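Long-range contacts in stage III sporulation protein AB (Bacillus subtilis, PDB 6BS9), which probably serves as a component of the secretion system assembled during spore formation, here as a helical fragment holding most of its length: residues A[8-13]-A[117-122]; A[51-56]-A[69-74]. One frame throughout, in Å; residues are numbered along the deposited sequence.

How the interactions relate
From the N terminus the chain enters helix 2-26, whose early turns at 8-13 pair with a segment more than a hundred residues later. Helices 31-41 and 46-58 follow, and interaction 2 closes a short loop when helix 64-75 folds back on helix 46-58. Helix 83-95 comes next, and helix 101-128 then closes the long loop of interaction 1. Interaction 2 is therefore nested inside interaction 1, and the two do not cross. Their centres lie about 20 Å apart on opposite sides of the chain's centre, with nearest atoms about 7 Å apart. One contact joins the first and last helices of the bundle, the other two consecutive helices.

Interaction 1: A[8-13]-A[117-122]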
loop_
_atom_site.group_PDB
_atom_site.type_symbol
_atom_site.label_atom_id
_atom_site.label_comp_id
_atom_site.label_asym_id
_atom_site.label_seq_id
_atom_site.Cartn_x
_atom_site.Cartn_y
_atom_site.Cartn_z
ATOM N N ARG A 8 -6.933 3.119 11.207
ATOM C CA ARG A 8 -7.857 3.257 10.111
ATOM C C ARG A 8 -7.104 3.283 8.755
ATOM O O ARG A 8 -7.559 2.666 7.778
ATOM C CB ARG A 8 -8.744 4.481 10.325
ATOM C CG ARG A 8 -9.836 4.735 9.270
ATOM C CD ARG A 8 -10.692 6.040 9.508
ATOM N NE ARG A 8 -12.077 5.903 9.024
ATOM C CZ ARG A 8 -12.574 6.324 7.843
ATOM N NH1 ARG A 8 -13.867 6.097 7.576
ATOM N NH2 ARG A 8 -11.826 6.961 6.923
ATOM N N GLN A 9 -5.971 3.954 8.697
ATOM C CA GLN A 9 -5.263 4.061 7.443
ATOM C C GLN A 9 -4.542 2.745 7.112
ATOM O O GLN A 9 -4.504 2.325 5.946
ATOM C CB GLN A 9 -4.307 5.252 7.453
ATOM C CG GLN A 9 -5.019 6.608 7.361
ATOM C CD GLN A 9 -4.070 7.825 7.299
ATOM O OE1 GLN A 9 -2.835 7.714 7.193
ATOM N NE2 GLN A 9 -4.675 8.996 7.413
ATOM N N ILE A 10 -4.075 2.038 8.146
ATOM C CA ILE A 10 -3.503 0.710 7.922
ATOM C C ILE A 10 -4.546 -0.235 7.401
ATOM O O ILE A 10 -4.326 -0.968 6.472
ATOM C CB ILE A 10 -2.865 0.182 9.216
ATOM C CG1 ILE A 10 -1.665 1.073 9.542
ATOM C CG2 ILE A 10 -2.377 -1.240 9.024
ATOM C CD1 ILE A 10 -1.160 0.874 10.944
ATOM N N ARG A 11 -5.739 -0.142 7.937
ATOM C CA ARG A 11 -6.825 -1.016 7.524
ATOM C C ARG A 11 -7.157 -0.820 6.073
ATOM O O ARG A 11 -7.341 -1.788 5.322
ATOM C CB ARG A 11 -8.047 -0.751 8.416
ATOM C CG ARG A 11 -9.126 -1.776 8.355
ATOM C CD ARG A 11 -10.196 -1.451 9.386
ATOM N NE ARG A 11 -10.823 -0.151 9.156
ATOM C CZ ARG A 11 -10.914 0.729 10.148
ATOM N NH1 ARG A 11 -11.494 1.874 9.894
ATOM N NH2 ARG A 11 -10.422 0.446 11.406
ATOM N N GLN A 12 -7.242 0.444 5.677
ATOM C CA GLN A 12 -7.437 0.816 4.256
ATOM C C GLN A 12 -6.333 0.310 3.341
ATOM O O GLN A 12 -6.615 -0.135 2.245
ATOM C CB GLN A 12 -7.468 2.361 4.129
ATOM C CG GLN A 12 -8.739 3.016 4.655
ATOM C CD GLN A 12 -8.622 4.532 4.664
ATOM O OE1 GLN A 12 -7.570 5.117 4.888
ATOM N NE2 GLN A 12 -9.710 5.169 4.391
ATOM N N LEU A 13 -5.055 0.415 3.802
ATOM C CA LEU A 13 -3.927 -0.089 3.031
ATOM C C LEU A 13 -3.996 -1.612 2.847
ATOM O O LEU A 13 -3.769 -2.111 1.752
ATOM C CB LEU A 13 -2.631 0.320 3.683
ATOM C CG LEU A 13 -2.263 1.786 3.468
ATOM C CD1 LEU A 13 -1.219 2.179 4.452
ATOM C CD2 LEU A 13 -1.774 2.037 2.064
ATOM N N ALA A 117 -0.235 -6.896 11.614
ATOM C CA ALA A 117 0.440 -6.844 12.880
ATOM C C ALA A 117 0.536 -5.388 13.343
ATOM O O ALA A 117 0.245 -5.100 14.501
ATOM C CB ALA A 117 1.817 -7.506 12.785
ATOM N N SER A 118 0.920 -4.489 12.438
ATOM C CA SER A 118 1.001 -3.050 12.822
ATOM C C SER A 118 -0.367 -2.443 13.154
ATOM O O SER A 118 -0.482 -1.699 14.136
ATOM C CB SER A 118 1.641 -2.237 11.754
ATOM O OG SER A 118 2.923 -2.699 11.482
ATOM N N GLU A 119 -1.407 -2.859 12.436
ATOM C CA GLU A 119 -2.727 -2.506 12.836
ATOM C C GLU A 119 -3.045 -2.907 14.258
ATOM O O GLU A 119 -3.656 -2.137 14.992
ATOM C CB GLU A 119 -3.771 -3.099 11.877
ATOM C CG GLU A 119 -5.171 -2.498 12.064
ATOM C CD GLU A 119 -6.167 -3.090 11.062
ATOM O OE1 GLU A 119 -7.379 -3.200 11.291
ATOM O OE2 GLU A 119 -5.740 -3.501 10.001
ATOM N N ALA A 120 -2.685 -4.118 14.673
ATOM C CA ALA A 120 -2.925 -4.510 16.038
ATOM C C ALA A 120 -2.191 -3.598 17.050
ATOM O O ALA A 120 -2.733 -3.370 18.129
ATOM C CB ALA A 120 -2.555 -6.007 16.225
ATOM N N ASP A 121 -0.916 -3.262 16.756
ATOM C CA ASP A 121 -0.061 -2.451 17.617
ATOM C C ASP A 121 -0.698 -1.068 17.777
ATOM O O ASP A 121 -0.902 -0.603 18.886
ATOM C CB ASP A 121 1.322 -2.306 16.993
ATOM C CG ASP A 121 2.152 -3.616 16.973
ATOM O OD1 ASP A 121 1.831 -4.560 17.732
ATOM O OD2 ASP A 121 3.168 -3.668 16.266
ATOM N N ALA A 122 -1.165 -0.517 16.659
ATOM C CA ALA A 122 -1.829 0.728 16.646
ATOM C C ALA A 122 -3.159 0.759 17.388
ATOM O O ALA A 122 -3.393 1.674 18.176
ATOM C CB ALA A 122 -1.998 1.199 15.236
HETATM O O HOH W 1 -8.461 -1.068 12.567
#
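Ile10 and Glu119 bring together the first and last helices of this all-helical bundle, 2-26 and 101-128, which run antiparallel here at 164° with their axes 9.2 Å apart. The apolar part is carried by Ile10, whose branched side chain suits a buried position. Its CG2, anti to the backbone N, meets Glu119 CB at 3.7 Å, and the two chains lie alongside one another, each heading toward the other's helix. Ile10 CD1 lies over the backbone, 4.1 Å from Ser118 C, with the small Ala122 CB just beyond. Leu81 and Glu85 also touch Ile10, tying the contact to the loop before helix 83-95 and to its first turn. Ser118, buried beside this apolar patch, turns its hydroxyl back to His114 O within its own helix.

The polar part lies at the more exposed margin, where long chains with charged ends suit: the stems pack and water mediates between the charges. Glu119 stretches out to rest its carboxylate against the aliphatic stem of Arg11, Glu119 OE1 lying 3.7 Å from Arg11 CG. The guanidinium and carboxylate planes are turned 71° apart, and Arg11 NH2 stays 4.8 Å from Glu119 OE1. One water bridges them, accepting from Arg11 NH2 and donating to Glu119 OE1, each at 2.7 Å.

Interaction 2: A[51-56]-A[69-74]; sequences SAFSDQ and EQSLKK
Gln70 and Ser71 face Gln56, Phe53 and Ala52 where two consecutive helices, 46-58 and 64-75, form an antiparallel helical hairpin, with an angle of 142° between the segments and axes 8.7 Å apart. Gln70 comes first. Its extended chain carries the amide to that of Gln56; the two side chains cross at about a right angle, with their amide planes 45° apart. Gln56 NE2 and Gln70 OE1 approach to 3.4 Å, but the angle is poor for a hydrogen bond; Gln56 NE2 instead binds Asp62 OD2 in the connection between the helices. Were Gln56 an alanine, Asp62 would probably lose this amide partner and a gap would open beside Gln70 and the Ser71 hydroxyl.

Ser71 sits at the closest backbone approach, its CA 5.4 Å from Phe53 CA, where a small residue suits the narrow space. Ser71 CB packs on Ala52 CB at 3.9 Å, another small residue matched to the site. The buried Ser71 OG sits beside its backbone N (chi1 -48°), bonded to Ala67 O within its own helix and 3.2 Å from Phe53 CA. It also lies at the edge of the Phe53 ring, near its plane, while that ring stacks edge-to-face with Trp68. Last, Lys74 lays a long aliphatic chain, suited to the exposed edge of the contact, beside the first helix, Lys74 CD standing 4.4 Å from Ala52 CB.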
loop_
_atom_site.group_PDB
_atom_site.type_symbol
_atom_site.label_atom_id
_atom_site.label_comp_id
_atom_site.label_asym_id
_atom_site.label_seq_id
_atom_site.Cartn_x
_atom_site.Cartn_y
_atom_site.Cartn_z
ATOM N N SER A 51 -3.923 6.790 -6.626
ATOM C CA SER A 51 -4.025 7.604 -7.860
ATOM C C SER A 51 -2.655 8.070 -8.355
ATOM O O SER A 51 -2.402 8.016 -9.552
ATOM C CB SER A 51 -5.019 8.826 -7.718
ATOM O OG SER A 51 -4.701 9.617 -6.643
ATOM N N ALA A 52 -1.780 8.475 -7.445
ATOM C CA ALA A 52 -0.387 8.759 -7.837
ATOM C C ALA A 52 0.334 7.571 -8.464
ATOM O O ALA A 52 1.040 7.754 -9.441
ATOM C CB ALA A 52 0.388 9.232 -6.654
ATOM N N PHE A 53 0.135 6.372 -7.912
ATOM C CA PHE A 53 0.742 5.164 -8.436
ATOM C C PHE A 53 0.227 4.895 -9.851
ATOM O O PHE A 53 1.021 4.639 -10.759
ATOM C CB PHE A 53 0.391 3.990 -7.518
ATOM C CG PHE A 53 1.004 2.663 -7.909
ATOM C CD1 PHE A 53 2.311 2.558 -8.311
ATOM C CD2 PHE A 53 0.283 1.502 -7.810
ATOM C CE1 PHE A 53 2.902 1.312 -8.605
ATOM C CE2 PHE A 53 0.864 0.227 -8.087
ATOM C CZ PHE A 53 2.180 0.136 -8.503
ATOM N N SER A 54 -1.078 5.037 -10.028
ATOM C CA SER A 54 -1.720 4.882 -11.344
ATOM C C SER A 54 -1.180 5.844 -12.376
ATOM O O SER A 54 -0.773 5.464 -13.445
ATOM C CB SER A 54 -3.233 5.091 -11.204
ATOM O OG SER A 54 -3.865 5.004 -12.448
ATOM N N ASP A 55 -1.101 7.122 -12.028
ATOM C CA ASP A 55 -0.463 8.082 -12.919
ATOM C C ASP A 55 0.971 7.666 -13.300
ATOM O O ASP A 55 1.374 7.810 -14.416
ATOM C CB ASP A 55 -0.402 9.472 -12.245
ATOM C CG ASP A 55 -1.751 10.087 -12.064
ATOM O OD1 ASP A 55 -2.728 9.638 -12.736
ATOM O OD2 ASP A 55 -1.856 11.028 -11.226
ATOM N N GLN A 56 1.766 7.250 -12.330
ATOM C CA GLN A 56 3.203 7.040 -12.564
ATOM C C GLN A 56 3.353 5.884 -13.482
ATOM O O GLN A 56 4.160 5.926 -14.361
ATOM C CB GLN A 56 3.981 6.773 -11.251
ATOM C CG GLN A 56 4.570 7.966 -10.507
ATOM C CD GLN A 56 5.183 8.975 -11.436
ATOM O OE1 GLN A 56 4.578 10.004 -11.720
ATOM N NE2 GLN A 56 6.369 8.682 -11.928
ATOM N N GLU A 69 7.602 3.439 -5.281
ATOM C CA GLU A 69 8.511 4.180 -4.397
ATOM C C GLU A 69 8.307 5.672 -4.524
ATOM O O GLU A 69 8.198 6.368 -3.517
ATOM C CB GLU A 69 9.992 3.877 -4.658
ATOM C CG GLU A 69 10.617 3.088 -3.539
ATOM C CD GLU A 69 10.620 1.596 -3.751
ATOM O OE1 GLU A 69 11.455 1.188 -4.593
ATOM O OE2 GLU A 69 9.857 0.883 -3.027
ATOM N N GLN A 70 8.228 6.148 -5.756
ATOM C CA GLN A 70 8.009 7.567 -6.035
ATOM C C GLN A 70 6.662 8.039 -5.470
ATOM O O GLN A 70 6.584 9.068 -4.851
ATOM C CB GLN A 70 8.109 7.816 -7.545
ATOM C CG GLN A 70 8.913 9.042 -7.945
ATOM C CD GLN A 70 9.120 9.176 -9.463
ATOM O OE1 GLN A 70 8.721 10.190 -10.071
ATOM N NE2 GLN A 70 9.748 8.152 -10.091
ATOM N N SER A 71 5.606 7.253 -5.646
ATOM C CA SER A 71 4.309 7.652 -5.155
ATOM C C SER A 71 4.259 7.660 -3.659
ATOM O O SER A 71 3.711 8.556 -3.024
ATOM C CB SER A 71 3.217 6.726 -5.706
ATOM O OG SER A 71 3.344 6.543 -7.100
ATOM N N LEU A 72 4.892 6.680 -3.095
ATOM C CA LEU A 72 4.993 6.621 -1.659
ATOM C C LEU A 72 5.656 7.867 -1.007
ATOM O O LEU A 72 5.161 8.394 0.009
ATOM C CB LEU A 72 5.715 5.318 -1.280
ATOM C CG LEU A 72 5.901 5.009 0.194
ATOM C CD1 LEU A 72 4.538 4.849 0.872
ATOM C CD2 LEU A 72 6.762 3.746 0.323
ATOM N N LYS A 73 6.791 8.285 -1.544
ATOM C CA LYS A 73 7.532 9.465 -1.026
ATOM C C LYS A 73 6.736 10.732 -1.199
ATOM O O LYS A 73 6.703 11.615 -0.338
ATOM C CB LYS A 73 8.902 9.607 -1.708
ATOM C CG LYS A 73 9.897 8.483 -1.336
ATOM C CD LYS A 73 11.364 8.813 -1.639
ATOM C CE LYS A 73 12.014 8.136 -2.860
ATOM N NZ LYS A 73 13.053 7.103 -2.542
ATOM N N LYS A 74 6.098 10.820 -2.346
ATOM C CA LYS A 74 5.294 11.972 -2.674
ATOM C C LYS A 74 4.160 12.125 -1.662
ATOM O O LYS A 74 3.852 13.239 -1.260
ATOM C CB LYS A 74 4.810 11.793 -4.128
ATOM C CG LYS A 74 4.150 12.956 -4.845
ATOM C CD LYS A 74 3.400 12.423 -6.105
ATOM C CE LYS A 74 2.358 13.435 -6.681
ATOM N NZ LYS A 74 2.781 14.874 -6.806
#